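Local structure of sugar-binding transport ATP-binding protein (Pyrococcus horikoshii, 1V43) at residues A[52-57]-A[194-199]; A[61-66]-A[74-79]; A[68-73]-A[83-88]. The protein binds ATP and probably hydrolyses it, serving as the ATPase subunit of an ABC transporter for sugar uptake. All coordinates share one frame; numbering follows the deposited sequence.

Contact 1: residues A[52-57]-A[194-199]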
ATOM      1  N   THR A  52      -8.935  22.785  -2.671  1.00 28.88           N
ATOM      2  CA  THR A  52      -9.520  24.114  -2.796  1.00 29.91           C
ATOM      3  C   THR A  52      -8.931  25.009  -1.709  1.00 28.88           C
ATOM      4  O   THR A  52      -8.590  26.158  -1.975  1.00 30.04           O
ATOM      5  CB  THR A  52     -11.061  24.096  -2.651  1.00 30.76           C
ATOM      6  OG1 THR A  52     -11.635  23.276  -3.680  1.00 38.48           O
ATOM      7  CG2 THR A  52     -11.610  25.515  -2.768  1.00 29.53           C
ATOM      8  N   THR A  53      -8.816  24.474  -0.494  1.00 27.31           N
ATOM      9  CA  THR A  53      -8.237  25.212   0.628  1.00 29.61           C
ATOM     10  C   THR A  53      -6.788  25.614   0.310  1.00 30.75           C
ATOM     11  O   THR A  53      -6.410  26.767   0.501  1.00 28.44           O
ATOM     12  CB  THR A  53      -8.256  24.370   1.927  1.00 32.29           C
ATOM     13  OG1 THR A  53      -9.609  24.027   2.253  1.00 30.95           O
ATOM     14  CG2 THR A  53      -7.633  25.144   3.095  1.00 21.94           C
ATOM     15  N   LEU A  54      -5.981  24.676  -0.184  1.00 23.09           N
ATOM     16  CA  LEU A  54      -4.598  25.009  -0.517  1.00 29.64           C
ATOM     17  C   LEU A  54      -4.554  26.153  -1.535  1.00 28.75           C
ATOM     18  O   LEU A  54      -3.766  27.086  -1.382  1.00 27.94           O
ATOM     19  CB  LEU A  54      -3.850  23.803  -1.090  1.00 21.36           C
ATOM     20  CG  LEU A  54      -2.322  23.941  -1.084  1.00 27.64           C
ATOM     21  CD1 LEU A  54      -1.835  23.861   0.351  1.00 21.95           C
ATOM     22  CD2 LEU A  54      -1.674  22.837  -1.908  1.00 19.46           C
ATOM     23  N   ARG A  55      -5.411  26.079  -2.553  1.00 25.76           N
ATOM     24  CA  ARG A  55      -5.479  27.096  -3.597  1.00 28.34           C
ATOM     25  C   ARG A  55      -5.895  28.463  -3.049  1.00 25.92           C
ATOM     26  O   ARG A  55      -5.407  29.485  -3.514  1.00 28.89           O
ATOM     27  CB  ARG A  55      -6.427  26.638  -4.723  1.00 33.86           C
ATOM     28  CG  ARG A  55      -5.852  25.479  -5.549  1.00 38.50           C
ATOM     29  CD  ARG A  55      -6.829  24.922  -6.581  1.00 41.57           C
ATOM     30  NE  ARG A  55      -7.343  25.947  -7.492  1.00 47.11           N
ATOM     31  CZ  ARG A  55      -6.674  26.470  -8.519  1.00 40.27           C
ATOM     32  NH1 ARG A  55      -5.436  26.081  -8.806  1.00 39.74           N
ATOM     33  NH2 ARG A  55      -7.256  27.393  -9.269  1.00 38.99           N
ATOM     34  N   MET A  56      -6.790  28.491  -2.064  1.00 27.18           N
ATOM     35  CA  MET A  56      -7.178  29.761  -1.466  1.00 26.28           C
ATOM     36  C   MET A  56      -5.982  30.296  -0.665  1.00 28.76           C
ATOM     37  O   MET A  56      -5.707  31.498  -0.663  1.00 25.23           O
ATOM     38  CB  MET A  56      -8.387  29.599  -0.534  1.00 23.55           C
ATOM     39  CG  MET A  56      -9.715  29.354  -1.247  1.00 30.22           C
ATOM     40  SD  MET A  56     -11.147  29.428  -0.132  1.00 35.99           S
ATOM     41  CE  MET A  56     -11.111  27.777   0.601  1.00 32.63           C
ATOM     42  N   ILE A  57      -5.276  29.407   0.026  1.00 23.93           N
ATOM     43  CA  ILE A  57      -4.100  29.835   0.791  1.00 28.53           C
ATOM     44  C   ILE A  57      -3.066  30.436  -0.169  1.00 27.10           C
ATOM     45  O   ILE A  57      -2.444  31.449   0.138  1.00 22.18           O
ATOM     46  CB  ILE A  57      -3.452  28.654   1.567  1.00 27.47           C
ATOM     47  CG1 ILE A  57      -4.398  28.174   2.674  1.00 27.15           C
ATOM     48  CG2 ILE A  57      -2.118  29.085   2.153  1.00 28.24           C
ATOM     49  CD1 ILE A  57      -3.845  27.032   3.519  1.00 25.80           C
ATOM     50  N   THR A 194       6.711  27.030   7.815  1.00 22.24           N
ATOM     51  CA  THR A 194       5.323  26.559   7.949  1.00 18.77           C
ATOM     52  C   THR A 194       4.939  25.896   6.634  1.00 17.18           C
ATOM     53  O   THR A 194       5.049  26.501   5.582  1.00 19.25           O
ATOM     54  CB  THR A 194       4.369  27.726   8.256  1.00 19.47           C
ATOM     55  OG1 THR A 194       4.793  28.372   9.459  1.00 22.38           O
ATOM     56  CG2 THR A 194       2.955  27.228   8.433  1.00 15.89           C
ATOM     57  N   THR A 195       4.489  24.651   6.700  1.00 19.92           N
ATOM     58  CA  THR A 195       4.170  23.889   5.500  1.00 17.69           C
ATOM     59  C   THR A 195       2.778  23.297   5.589  1.00 21.95           C
ATOM     60  O   THR A 195       2.428  22.677   6.591  1.00 20.98           O
ATOM     61  CB  THR A 195       5.219  22.712   5.315  1.00 21.07           C
ATOM     62  OG1 THR A 195       6.539  23.255   5.257  1.00 22.31           O
ATOM     63  CG2 THR A 195       4.970  21.919   4.036  1.00 21.17           C
ATOM     64  N   ILE A 196       1.994  23.503   4.532  1.00 25.37           N
ATOM     65  CA  ILE A 196       0.637  22.986   4.428  1.00 22.25           C
ATOM     66  C   ILE A 196       0.721  22.002   3.263  1.00 25.13           C
ATOM     67  O   ILE A 196       1.005  22.366   2.117  1.00 25.03           O
ATOM     68  CB  ILE A 196      -0.367  24.140   4.193  1.00 25.33           C
ATOM     69  CG1 ILE A 196      -0.216  25.156   5.340  1.00 25.12           C
ATOM     70  CG2 ILE A 196      -1.806  23.594   4.145  1.00 18.62           C
ATOM     71  CD1 ILE A 196      -1.021  26.412   5.208  1.00 30.21           C
ATOM     72  N   TYR A 197       0.499  20.738   3.590  1.00 19.62           N
ATOM     73  CA  TYR A 197       0.655  19.631   2.653  1.00 23.53           C
ATOM     74  C   TYR A 197      -0.640  18.873   2.399  1.00 23.93           C
ATOM     75  O   TYR A 197      -1.252  18.347   3.327  1.00 20.63           O
ATOM     76  CB  TYR A 197       1.701  18.687   3.244  1.00 22.24           C
ATOM     77  CG  TYR A 197       2.306  17.655   2.329  1.00 23.51           C
ATOM     78  CD1 TYR A 197       3.598  17.824   1.811  1.00 27.53           C
ATOM     79  CD2 TYR A 197       1.640  16.462   2.056  1.00 31.98           C
ATOM     80  CE1 TYR A 197       4.211  16.823   1.052  1.00 22.85           C
ATOM     81  CE2 TYR A 197       2.245  15.452   1.302  1.00 30.06           C
ATOM     82  CZ  TYR A 197       3.528  15.645   0.810  1.00 27.24           C
ATOM     83  OH  TYR A 197       4.121  14.643   0.100  1.00 26.54           O
ATOM     84  N   VAL A 198      -1.035  18.807   1.132  1.00 22.84           N
ATOM     85  CA  VAL A 198      -2.258  18.123   0.740  1.00 24.75           C
ATOM     86  C   VAL A 198      -2.031  16.717   0.178  1.00 27.55           C
ATOM     87  O   VAL A 198      -1.243  16.534  -0.754  1.00 23.66           O
ATOM     88  CB  VAL A 198      -3.004  18.930  -0.334  1.00 23.80           C
ATOM     89  CG1 VAL A 198      -4.098  18.060  -0.962  1.00 22.27           C
ATOM     90  CG2 VAL A 198      -3.590  20.195   0.276  1.00 26.27           C
ATOM     91  N   THR A 199      -2.722  15.732   0.746  1.00 25.51           N
ATOM     92  CA  THR A 199      -2.635  14.354   0.264  1.00 25.08           C
ATOM     93  C   THR A 199      -3.873  13.548   0.632  1.00 30.53           C
ATOM     94  O   THR A 199      -4.539  13.836   1.623  1.00 29.82           O
ATOM     95  CB  THR A 199      -1.399  13.591   0.817  1.00 32.86           C
ATOM     96  OG1 THR A 199      -1.351  12.296   0.213  1.00 25.60           O
ATOM     97  CG2 THR A 199      -1.482  13.403   2.345  1.00 22.51           C
TER

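Contact 2: residues A[61-66]-A[74-79]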
ATOM      1  N   GLU A  61      -7.138  31.151  -5.738  1.00 42.91           N
ATOM      2  CA  GLU A  61      -8.584  31.165  -5.613  1.00 44.75           C
ATOM      3  C   GLU A  61      -8.933  32.081  -4.451  1.00 42.31           C
ATOM      4  O   GLU A  61      -8.182  32.148  -3.474  1.00 35.23           O
ATOM      5  CB  GLU A  61      -9.089  29.742  -5.339  1.00 48.99           C
ATOM      6  CG  GLU A  61     -10.493  29.483  -5.818  1.00 58.77           C
ATOM      7  CD  GLU A  61     -10.620  28.140  -6.508  1.00 64.35           C
ATOM      8  OE1 GLU A  61     -11.436  28.033  -7.449  1.00 71.96           O
ATOM      9  OE2 GLU A  61      -9.915  27.191  -6.113  1.00 63.35           O
ATOM     10  N   GLU A  62     -10.052  32.796  -4.568  1.00 34.26           N
ATOM     11  CA  GLU A  62     -10.502  33.687  -3.506  1.00 33.79           C
ATOM     12  C   GLU A  62     -11.627  32.989  -2.747  1.00 31.98           C
ATOM     13  O   GLU A  62     -12.360  32.176  -3.316  1.00 33.87           O
ATOM     14  CB  GLU A  62     -11.024  35.015  -4.090  1.00 33.71           C
ATOM     15  CG  GLU A  62      -9.945  35.886  -4.748  1.00 39.89           C
ATOM     16  CD  GLU A  62      -9.057  36.595  -3.737  1.00 34.95           C
ATOM     17  OE1 GLU A  62      -8.777  36.014  -2.669  1.00 35.71           O
ATOM     18  OE2 GLU A  62      -8.630  37.730  -4.013  1.00 26.10           O
ATOM     19  N   PRO A  63     -11.771  33.284  -1.449  1.00 31.37           N
ATOM     20  CA  PRO A  63     -12.824  32.674  -0.636  1.00 36.51           C
ATOM     21  C   PRO A  63     -14.147  33.380  -0.952  1.00 39.58           C
ATOM     22  O   PRO A  63     -14.156  34.493  -1.486  1.00 33.76           O
ATOM     23  CB  PRO A  63     -12.397  32.981   0.798  1.00 27.86           C
ATOM     24  CG  PRO A  63     -10.996  33.448   0.686  1.00 39.24           C
ATOM     25  CD  PRO A  63     -10.925  34.148  -0.619  1.00 30.66           C
ATOM     26  N   THR A  64     -15.249  32.725  -0.605  1.00 40.08           N
ATOM     27  CA  THR A  64     -16.583  33.265  -0.811  1.00 39.65           C
ATOM     28  C   THR A  64     -16.917  34.011   0.470  1.00 41.69           C
ATOM     29  O   THR A  64     -17.725  34.933   0.496  1.00 51.57           O
ATOM     30  CB  THR A  64     -17.593  32.127  -1.043  1.00 41.58           C
ATOM     31  OG1 THR A  64     -17.324  31.500  -2.309  1.00 37.58           O
ATOM     32  CG2 THR A  64     -19.013  32.660  -1.026  1.00 42.99           C
ATOM     33  N   GLU A  65     -16.251  33.605   1.536  1.00 35.42           N
ATOM     34  CA  GLU A  65     -16.437  34.203   2.833  1.00 34.75           C
ATOM     35  C   GLU A  65     -15.212  33.841   3.661  1.00 32.85           C
ATOM     36  O   GLU A  65     -14.539  32.848   3.385  1.00 31.94           O
ATOM     37  CB  GLU A  65     -17.701  33.640   3.485  1.00 41.08           C
ATOM     38  CG  GLU A  65     -18.212  34.435   4.680  1.00 54.22           C
ATOM     39  CD  GLU A  65     -19.524  33.887   5.224  1.00 64.68           C
ATOM     40  OE1 GLU A  65     -20.396  33.503   4.407  1.00 66.31           O
ATOM     41  OE2 GLU A  65     -19.684  33.852   6.466  1.00 58.62           O
ATOM     42  N   GLY A  66     -14.914  34.651   4.665  1.00 31.28           N
ATOM     43  CA  GLY A  66     -13.780  34.354   5.514  1.00 28.14           C
ATOM     44  C   GLY A  66     -12.526  35.155   5.235  1.00 33.03           C
ATOM     45  O   GLY A  66     -12.450  35.948   4.292  1.00 32.43           O
ATOM     46  N   ASP A  74      -3.484  40.357   6.829  1.00 29.13           N
ATOM     47  CA  ASP A  74      -4.640  39.754   6.171  1.00 29.63           C
ATOM     48  C   ASP A  74      -4.146  39.676   4.729  1.00 27.54           C
ATOM     49  O   ASP A  74      -3.877  40.709   4.121  1.00 33.82           O
ATOM     50  CB  ASP A  74      -5.857  40.691   6.266  1.00 25.31           C
ATOM     51  CG  ASP A  74      -7.120  40.086   5.659  1.00 26.89           C
ATOM     52  OD1 ASP A  74      -7.020  39.255   4.727  1.00 27.26           O
ATOM     53  OD2 ASP A  74      -8.227  40.461   6.106  1.00 32.60           O
ATOM     54  N   VAL A  75      -4.014  38.469   4.185  1.00 27.36           N
ATOM     55  CA  VAL A  75      -3.512  38.320   2.819  1.00 25.39           C
ATOM     56  C   VAL A  75      -4.596  37.820   1.878  1.00 22.55           C
ATOM     57  O   VAL A  75      -4.340  37.529   0.713  1.00 24.34           O
ATOM     58  CB  VAL A  75      -2.293  37.343   2.772  1.00 29.05           C
ATOM     59  CG1 VAL A  75      -1.193  37.825   3.705  1.00 28.44           C
ATOM     60  CG2 VAL A  75      -2.725  35.936   3.160  1.00 31.32           C
ATOM     61  N   THR A  76      -5.812  37.735   2.398  1.00 23.40           N
ATOM     62  CA  THR A  76      -6.958  37.253   1.635  1.00 24.67           C
ATOM     63  C   THR A  76      -7.067  37.772   0.204  1.00 27.76           C
ATOM     64  O   THR A  76      -7.346  37.010  -0.734  1.00 23.79           O
ATOM     65  CB  THR A  76      -8.276  37.620   2.341  1.00 28.01           C
ATOM     66  OG1 THR A  76      -8.183  37.283   3.728  1.00 30.93           O
ATOM     67  CG2 THR A  76      -9.445  36.884   1.703  1.00 28.29           C
ATOM     68  N   TYR A  77      -6.853  39.068   0.035  1.00 26.56           N
ATOM     69  CA  TYR A  77      -6.984  39.670  -1.281  1.00 35.97           C
ATOM     70  C   TYR A  77      -5.688  40.146  -1.939  1.00 35.25           C
ATOM     71  O   TYR A  77      -5.700  41.019  -2.813  1.00 35.44           O
ATOM     72  CB  TYR A  77      -8.023  40.794  -1.193  1.00 29.00           C
ATOM     73  CG  TYR A  77      -9.372  40.255  -0.781  1.00 27.30           C
ATOM     74  CD1 TYR A  77     -10.034  40.746   0.342  1.00 33.61           C
ATOM     75  CD2 TYR A  77      -9.963  39.201  -1.486  1.00 27.76           C
ATOM     76  CE1 TYR A  77     -11.251  40.197   0.757  1.00 27.21           C
ATOM     77  CE2 TYR A  77     -11.171  38.650  -1.082  1.00 24.93           C
ATOM     78  CZ  TYR A  77     -11.808  39.157   0.047  1.00 29.72           C
ATOM     79  OH  TYR A  77     -13.003  38.615   0.464  1.00 31.47           O
ATOM     80  N   LEU A  78      -4.572  39.553  -1.530  1.00 34.32           N
ATOM     81  CA  LEU A  78      -3.278  39.904  -2.105  1.00 31.84           C
ATOM     82  C   LEU A  78      -2.932  38.897  -3.198  1.00 26.46           C
ATOM     83  O   LEU A  78      -3.254  37.719  -3.090  1.00 33.90           O
ATOM     84  CB  LEU A  78      -2.184  39.878  -1.032  1.00 28.85           C
ATOM     85  CG  LEU A  78      -2.181  40.865   0.142  1.00 39.23           C
ATOM     86  CD1 LEU A  78      -1.119  40.418   1.139  1.00 34.41           C
ATOM     87  CD2 LEU A  78      -1.907  42.295  -0.330  1.00 36.74           C
ATOM     88  N   PRO A  79      -2.283  39.352  -4.280  1.00 29.27           N
ATOM     89  CA  PRO A  79      -1.888  38.470  -5.391  1.00 32.90           C
ATOM     90  C   PRO A  79      -0.968  37.359  -4.842  1.00 31.96           C
ATOM     91  O   PRO A  79      -0.250  37.575  -3.870  1.00 30.79           O
ATOM     92  CB  PRO A  79      -1.125  39.414  -6.322  1.00 32.08           C
ATOM     93  CG  PRO A  79      -1.722  40.742  -6.036  1.00 32.16           C
ATOM     94  CD  PRO A  79      -1.884  40.742  -4.541  1.00 27.71           C
TER
HETATM   95  O   HOH W   1     -14.399  37.227  -1.375  1.00 37.67           O

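Contact 3: residues A[68-73]-A[83-88]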
ATOM      1  N   ILE A  68      -7.942  35.020   5.563  1.00 29.69           N
ATOM      2  CA  ILE A  68      -6.712  34.232   5.671  1.00 28.22           C
ATOM      3  C   ILE A  68      -5.599  35.159   6.157  1.00 28.67           C
ATOM      4  O   ILE A  68      -5.294  36.161   5.504  1.00 27.50           O
ATOM      5  CB  ILE A  68      -6.281  33.648   4.301  1.00 25.52           C
ATOM      6  CG1 ILE A  68      -7.355  32.705   3.759  1.00 23.26           C
ATOM      7  CG2 ILE A  68      -4.959  32.924   4.443  1.00 29.35           C
ATOM      8  CD1 ILE A  68      -7.122  32.295   2.295  1.00 20.19           C
ATOM      9  N   TYR A  69      -5.003  34.845   7.302  1.00 24.77           N
ATOM     10  CA  TYR A  69      -3.914  35.662   7.826  1.00 22.60           C
ATOM     11  C   TYR A  69      -2.581  34.906   7.767  1.00 23.29           C
ATOM     12  O   TYR A  69      -2.556  33.687   7.868  1.00 25.02           O
ATOM     13  CB  TYR A  69      -4.148  36.047   9.296  1.00 24.01           C
ATOM     14  CG  TYR A  69      -5.252  37.038   9.599  1.00 25.35           C
ATOM     15  CD1 TYR A  69      -6.521  36.605   9.997  1.00 28.66           C
ATOM     16  CD2 TYR A  69      -5.012  38.412   9.543  1.00 21.60           C
ATOM     17  CE1 TYR A  69      -7.516  37.506  10.336  1.00 28.17           C
ATOM     18  CE2 TYR A  69      -6.004  39.329   9.880  1.00 33.18           C
ATOM     19  CZ  TYR A  69      -7.250  38.871  10.277  1.00 31.48           C
ATOM     20  OH  TYR A  69      -8.226  39.779  10.617  1.00 40.67           O
ATOM     21  N   PHE A  70      -1.499  35.652   7.562  1.00 24.11           N
ATOM     22  CA  PHE A  70      -0.121  35.141   7.587  1.00 26.57           C
ATOM     23  C   PHE A  70       0.423  36.101   8.628  1.00 28.56           C
ATOM     24  O   PHE A  70       0.500  37.293   8.364  1.00 25.85           O
ATOM     25  CB  PHE A  70       0.626  35.377   6.270  1.00 21.91           C
ATOM     26  CG  PHE A  70       0.335  34.357   5.206  1.00 22.31           C
ATOM     27  CD1 PHE A  70       1.079  34.346   4.024  1.00 19.01           C
ATOM     28  CD2 PHE A  70      -0.691  33.413   5.371  1.00 19.22           C
ATOM     29  CE1 PHE A  70       0.809  33.419   3.022  1.00 17.34           C
ATOM     30  CE2 PHE A  70      -0.972  32.480   4.374  1.00 16.82           C
ATOM     31  CZ  PHE A  70      -0.220  32.480   3.198  1.00 17.15           C
ATOM     32  N   GLY A  71       0.783  35.602   9.803  1.00 28.21           N
ATOM     33  CA  GLY A  71       1.235  36.505  10.839  1.00 32.60           C
ATOM     34  C   GLY A  71       0.044  37.408  11.128  1.00 32.97           C
ATOM     35  O   GLY A  71      -1.076  36.924  11.220  1.00 32.01           O
ATOM     36  N   ASP A  72       0.267  38.715  11.240  1.00 33.38           N
ATOM     37  CA  ASP A  72      -0.830  39.642  11.498  1.00 38.95           C
ATOM     38  C   ASP A  72      -1.404  40.205  10.212  1.00 40.52           C
ATOM     39  O   ASP A  72      -2.390  40.936  10.238  1.00 46.25           O
ATOM     40  CB  ASP A  72      -0.359  40.808  12.363  1.00 45.29           C
ATOM     41  CG  ASP A  72       0.030  40.377  13.752  1.00 52.29           C
ATOM     42  OD1 ASP A  72      -0.822  39.770  14.432  1.00 44.01           O
ATOM     43  OD2 ASP A  72       1.181  40.648  14.165  1.00 63.28           O
ATOM     44  N   ARG A  73      -0.796  39.867   9.083  1.00 36.69           N
ATOM     45  CA  ARG A  73      -1.262  40.391   7.809  1.00 33.73           C
ATOM     46  C   ARG A  73      -2.425  39.628   7.171  1.00 32.22           C
ATOM     47  O   ARG A  73      -2.379  38.411   7.009  1.00 29.98           O
ATOM     48  CB  ARG A  73      -0.079  40.473   6.840  1.00 37.80           C
ATOM     49  CG  ARG A  73      -0.413  41.061   5.487  1.00 45.21           C
ATOM     50  CD  ARG A  73       0.848  41.298   4.654  1.00 54.73           C
ATOM     51  NE  ARG A  73       1.639  40.080   4.480  1.00 62.55           N
ATOM     52  CZ  ARG A  73       2.386  39.820   3.410  1.00 63.95           C
ATOM     53  NH1 ARG A  73       2.446  40.694   2.412  1.00 61.40           N
ATOM     54  NH2 ARG A  73       3.068  38.684   3.333  1.00 66.29           N
ATOM     55  N   ARG A  83       2.313  37.268  -1.304  1.00 31.04           N
ATOM     56  CA  ARG A  83       2.112  36.463  -0.102  1.00 28.22           C
ATOM     57  C   ARG A  83       3.380  35.714   0.352  1.00 25.25           C
ATOM     58  O   ARG A  83       3.401  35.146   1.442  1.00 25.42           O
ATOM     59  CB  ARG A  83       0.987  35.443  -0.331  1.00 31.83           C
ATOM     60  CG  ARG A  83      -0.371  36.061  -0.668  1.00 27.33           C
ATOM     61  CD  ARG A  83      -1.457  35.014  -0.727  1.00 23.96           C
ATOM     62  NE  ARG A  83      -2.709  35.563  -1.231  1.00 25.16           N
ATOM     63  CZ  ARG A  83      -3.918  35.060  -0.984  1.00 27.56           C
ATOM     64  NH1 ARG A  83      -4.067  33.983  -0.221  1.00 22.29           N
ATOM     65  NH2 ARG A  83      -4.983  35.631  -1.523  1.00 29.07           N
ATOM     66  N   ASN A  84       4.426  35.712  -0.472  1.00 23.63           N
ATOM     67  CA  ASN A  84       5.666  35.020  -0.111  1.00 30.33           C
ATOM     68  C   ASN A  84       5.455  33.527   0.103  1.00 29.16           C
ATOM     69  O   ASN A  84       5.762  32.996   1.165  1.00 25.36           O
ATOM     70  CB  ASN A  84       6.262  35.607   1.169  1.00 32.88           C
ATOM     71  CG  ASN A  84       6.779  37.007   0.972  1.00 53.37           C
ATOM     72  OD1 ASN A  84       7.415  37.302  -0.045  1.00 58.92           O
ATOM     73  ND2 ASN A  84       6.521  37.885   1.945  1.00 52.69           N
ATOM     74  N   ILE A  85       4.935  32.861  -0.917  1.00 28.40           N
ATOM     75  CA  ILE A  85       4.665  31.433  -0.853  1.00 31.26           C
ATOM     76  C   ILE A  85       5.338  30.750  -2.026  1.00 27.49           C
ATOM     77  O   ILE A  85       5.714  31.399  -2.993  1.00 31.34           O
ATOM     78  CB  ILE A  85       3.153  31.146  -0.990  1.00 28.56           C
ATOM     79  CG1 ILE A  85       2.646  31.815  -2.277  1.00 39.27           C
ATOM     80  CG2 ILE A  85       2.396  31.671   0.223  1.00 25.98           C
ATOM     81  CD1 ILE A  85       1.429  31.182  -2.898  1.00 37.22           C
ATOM     82  N   SER A  86       5.467  29.434  -1.929  1.00 21.95           N
ATOM     83  CA  SER A  86       6.016  28.628  -2.999  1.00 29.51           C
ATOM     84  C   SER A  86       5.166  27.359  -2.996  1.00 30.44           C
ATOM     85  O   SER A  86       4.826  26.792  -1.949  1.00 27.47           O
ATOM     86  CB  SER A  86       7.515  28.326  -2.785  1.00 25.40           C
ATOM     87  OG  SER A  86       7.740  27.668  -1.560  1.00 46.00           O
ATOM     88  N   MET A  87       4.788  26.937  -4.188  1.00 30.84           N
ATOM     89  CA  MET A  87       3.940  25.777  -4.334  1.00 34.21           C
ATOM     90  C   MET A  87       4.677  24.645  -5.023  1.00 33.66           C
ATOM     91  O   MET A  87       5.408  24.866  -5.980  1.00 32.23           O
ATOM     92  CB  MET A  87       2.710  26.180  -5.139  1.00 32.89           C
ATOM     93  CG  MET A  87       1.812  25.036  -5.563  1.00 50.51           C
ATOM     94  SD  MET A  87       0.309  24.931  -4.579  1.00 55.12           S
ATOM     95  CE  MET A  87       0.835  23.792  -3.380  1.00 58.76           C
ATOM     96  N   VAL A  88       4.508  23.438  -4.506  1.00 30.55           N
ATOM     97  CA  VAL A  88       5.121  22.273  -5.125  1.00 35.49           C
ATOM     98  C   VAL A  88       3.948  21.407  -5.543  1.00 34.10           C
ATOM     99  O   VAL A  88       3.016  21.235  -4.775  1.00 33.57           O
ATOM    100  CB  VAL A  88       5.997  21.465  -4.127  1.00 31.77           C
ATOM    101  CG1 VAL A  88       6.609  20.271  -4.829  1.00 25.33           C
ATOM    102  CG2 VAL A  88       7.077  22.346  -3.542  1.00 32.48           C
TER

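Contact 1: residues A[52-57]-A[194-199]
A chi1 of -163° in Leu54 sets CG across from the backbone N and turns both methyl groups off the helix toward Ile196 and Val198. Ile57, one turn further along, instead places CG1 anti to the carbonyl carbon (chi1 -67°) and continues straight at the next bond, extending CD1 toward the same strand. Ile196 adopts the same shape from its own side, and the two isoleucines therefore reach for each other tip to tip, with Ile57 CD1 and Ile196 CD1 only 3.3 Å apart, tighter than ordinary van der Waals contact. Leu54 and Ile196 pass each other in opposite directions, with Leu54 CD1 3.8 Å from Ile196 CG2; the same methyl also lies 3.7 Å from Ile196 O. Val198 adds a further contact, its CG2 sitting 3.9 Å from Leu54 CB and about as far from CD2.

This is the classic packing of a P-loop NTPase, in which the helix that follows the Walker A loop lies on the face of the mostly parallel core sheet and runs back against its strands; here the short axes are 9.4 Å apart and their directions differ by 150°. No hydrogen bond links the two segments, and all four touching residues are buried. The apolar layer continues onto strand 162-166, where Ile57 meets Leu164, and onto strand 24-34, where Ile196 meets Ile34. At the other end, the Val198 side chain comes within about 3 Å, nearest atoms, of that of Lys50 of the P-loop, which binds ATP; Thr52, at the start of the helical segment, is also an ATP-binding residue.

Contact 2: residues A[61-66]-A[74-79]
The backbone of Val75 to Leu78 makes a type I beta turn beside the chain at Glu62, with Glu62 CA 7.2 Å from Thr76 CA. Glu62 bends sharply at chi2 (-76°) and thereby folds its carboxylate over the turn. Glu62 OE1 stops 2.6 Å from Thr76 O, while OE2 meets the edge of the Tyr77 ring in its plane, 3.2 Å from CD2; carboxylate and ring are inclined at 65°. With an alanine here in place of Glu62, Thr76 O and the Tyr77 edge are likely to lose this partner, and the long, weak ion pair with Arg83 would go as well. Thr76 CG2 touches Pro63 CD at 3.9 Å and lies over the centre of one face of the Tyr77 ring. A water donates to Pro63 O and also bonds Tyr77 OH, at 2.7 Å from each, linking the phenol to the 61-66 segment. Thr76 is itself held by Asp74 OD1, which accepts from Thr76 N (3.0 Å). That bond to the backbone N, two residues on, defines an Asx turn, here leading out of the antiparallel beta subdomain of an ABC ATPase.

Contact 3: residues A[68-73]-A[83-88]
The Phe70 ring is met at its edge: Arg83 O lies in the ring plane, 3.5 Å from CE1, and Ile85 CG2 also sits near that plane, 3.7 Å from the same carbon. The Arg83 guanidinium likewise receives Ile68 CD1 at its edge, 4.3 Å from NH1, whereas that of Arg73 is approached obliquely and its plane stands 41° from the Asn84 amide. Together they join two sheets of the ABC ATPase fold, since Phe70 ends a strand of the antiparallel sheet and Ile85 opens the edge strand of the mixed core sheet. The first of these strands turns back at once in a beta-hairpin, closed by a type II' turn from Phe70 to Arg73 in which Gly71 takes up the positive phi.

Phe70 swings CG beside its backbone N (chi1 -82°), which aims the ring at the start of segment 83-88, where it crosses the Ile85 side chain at about a right angle. Around it pack Val12, Ile57, Val75 and Val162, so the ring bridges both sheets and the helix between them. Arg83 stretches its chain from CG to NE and gives its NE hydrogen to Leu78 O; its NH1 makes weak hydrogen bonds to Met56 O and Ile57 O. No hydrogen bond crosses directly between the segments: Arg73 NH2 lies 3.8 Å from Asn84 ND2, while Arg73 NH1 bonds Asp82 O.

In the fold
The three contacts lie on the same side of the chain's centre, all within its ABC transporter region, with contact 1 about 14 Å from contact 2 and contacts 2 and 3, like contacts 1 and 3, about 11 Å apart between centres. Along the chain, contacts 2 and 3 interleave and are both nested inside the long loop closed by contact 1, whose strand 194-199 comes far later. Contacts 2 and 3 share strand 65-70 of the antiparallel sheet, whereas contacts 1 and 3 reach the mixed core sheet. Arg83 links all three, and Arg55 and Glu61 form a salt bridge from helix 50-58 to contact 2. The P-loop helix is lodged between the two sheets of the domain.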